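PDB 6U4B: WbbM protein from Klebsiella pneumoniae, which is a trimeric, bifunctional glycosyltransferase that polymerises O-antigen polysaccharide and binds magnesium, which its activity probably requires. Local coordinates for residues Gly456-Leu459 with Gln460-Asn464. Numbering follows the deposited sequence.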
loop_
_atom_site.group_PDB
_atom_site.type_symbol
_atom_site.label_atom_id
_atom_site.label_comp_id
_atom_site.label_asym_id
_atom_site.label_seq_id
_atom_site.Cartn_x
_atom_site.Cartn_y
_atom_site.Cartn_z
ATOM N N GLY A 456 -44.936 11.643 13.162
ATOM C CA GLY A 456 -45.903 11.588 12.077
ATOM C C GLY A 456 -46.713 12.864 11.958
ATOM O O GLY A 456 -46.916 13.387 10.858
ATOM N N GLU A 457 -47.200 13.377 13.089
ATOM C CA GLU A 457 -47.940 14.634 13.059
ATOM C C GLU A 457 -47.035 15.792 12.653
ATOM O O GLU A 457 -47.457 16.694 11.917
ATOM C CB GLU A 457 -48.583 14.908 14.419
ATOM C CG GLU A 457 -49.617 16.019 14.380
ATOM C CD GLU A 457 -49.988 16.524 15.759
ATOM O OE1 GLU A 457 -50.053 15.704 16.700
ATOM O OE2 GLU A 457 -50.204 17.746 15.902
ATOM N N TYR A 458 -45.784 15.783 13.122
ATOM C CA TYR A 458 -44.831 16.826 12.748
ATOM C C TYR A 458 -44.605 16.856 11.242
ATOM O O TYR A 458 -44.549 17.933 10.635
ATOM C CB TYR A 458 -43.508 16.609 13.486
ATOM C CG TYR A 458 -42.358 17.474 13.006
ATOM C CD1 TYR A 458 -42.267 18.811 13.374
ATOM C CD2 TYR A 458 -41.353 16.946 12.203
ATOM C CE1 TYR A 458 -41.213 19.602 12.945
ATOM C CE2 TYR A 458 -40.293 17.729 11.768
ATOM C CZ TYR A 458 -40.230 19.058 12.141
ATOM O OH TYR A 458 -39.181 19.845 11.714
ATOM N N LEU A 459 -44.485 15.682 10.620
ATOM C CA LEU A 459 -44.269 15.629 9.180
ATOM C C LEU A 459 -45.477 16.160 8.415
ATOM O O LEU A 459 -45.324 16.847 7.398
ATOM C CB LEU A 459 -43.948 14.196 8.751
ATOM C CG LEU A 459 -42.644 13.581 9.274
ATOM C CD1 LEU A 459 -42.220 12.391 8.420
ATOM C CD2 LEU A 459 -41.532 14.616 9.364
ATOM N N GLN A 460 -46.688 15.864 8.893
ATOM C CA GLN A 460 -47.885 16.291 8.174
ATOM C C GLN A 460 -48.175 17.774 8.371
ATOM O O GLN A 460 -48.578 18.459 7.423
ATOM C CB GLN A 460 -49.091 15.457 8.610
ATOM C CG GLN A 460 -49.345 14.240 7.738
ATOM C CD GLN A 460 -50.691 13.606 8.004
ATOM O OE1 GLN A 460 -50.976 13.167 9.118
ATOM N NE2 GLN A 460 -51.535 13.562 6.978
ATOM N N LYS A 461 -47.985 18.289 9.585
ATOM C CA LYS A 461 -48.363 19.666 9.894
ATOM C C LYS A 461 -47.238 20.650 9.584
ATOM O O LYS A 461 -47.433 21.611 8.834
ATOM C CB LYS A 461 -48.787 19.775 11.363
ATOM C CG LYS A 461 -49.923 18.844 11.753
ATOM C CD LYS A 461 -51.214 19.212 11.040
ATOM C CE LYS A 461 -52.332 18.238 11.387
ATOM N NZ LYS A 461 -52.566 18.158 12.856
ATOM N N THR A 462 -46.055 20.423 10.156
ATOM C CA THR A 462 -44.966 21.379 9.980
ATOM C C THR A 462 -44.344 21.272 8.591
ATOM O O THR A 462 -44.024 22.293 7.970
ATOM C CB THR A 462 -43.905 21.177 11.061
ATOM O OG1 THR A 462 -44.486 21.403 12.350
ATOM C CG2 THR A 462 -42.747 22.141 10.858
ATOM N N LEU A 463 -44.170 20.051 8.082
ATOM C CA LEU A 463 -43.537 19.856 6.786
ATOM C C LEU A 463 -44.536 19.786 5.637
ATOM O O LEU A 463 -44.115 19.758 4.476
ATOM C CB LEU A 463 -42.669 18.591 6.803
ATOM C CG LEU A 463 -41.559 18.541 7.857
ATOM C CD1 LEU A 463 -40.497 17.523 7.472
ATOM C CD2 LEU A 463 -40.929 19.915 8.080
ATOM N N ASN A 464 -45.838 19.777 5.936
ATOM C CA ASN A 464 -46.891 19.775 4.918
ATOM C C ASN A 464 -46.713 18.628 3.925
ATOM O O ASN A 464 -46.822 18.803 2.711
ATOM C CB ASN A 464 -46.957 21.118 4.189
ATOM C CG ASN A 464 -47.178 22.281 5.135
ATOM O OD1 ASN A 464 -46.306 23.134 5.303
ATOM N ND2 ASN A 464 -48.348 22.321 5.760
#
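The C-terminal turn of the short helix 455-461, in the family 8 glycosyltransferase region, is where Y458 meets T462 and L463 as the chain unwinds. Helical bonding is regular at first, K461 N reaching E457 O at 2.9 Å with an N-H...O angle of 158°. One residue on, the backbone carbonyl oxygen Y458 O accepts from T462 N at 2.9 Å. L463 N adds a weak bond to Y458 O at 3.3 Å, after which N464 takes a positive phi. With CG anti to the backbone N (chi1 170°), the Y458 ring projects outward and leans toward the C-terminal end, meeting T462 and L463 obliquely. T462 CG2 lies 3.6 Å from Y458 CE1, while L463 meets the CE2 side. The buried Y458 hydroxyl is bonded to D508 and W503 N, and T462 OG1 to D450, fixing both side chains to neighbouring segments. L459 and L463 run side by side, L459 CD2 3.6 Å from L463 CD1, and L459 also packs on helix 434-441. K461 bends to bring NZ within 3.9 Å of E457 OE2, a long salt bridge. A buried face of Y458, L459, T462 and L463 against a polar one of E457, Q460 and K461 typifies an amphipathic surface helix.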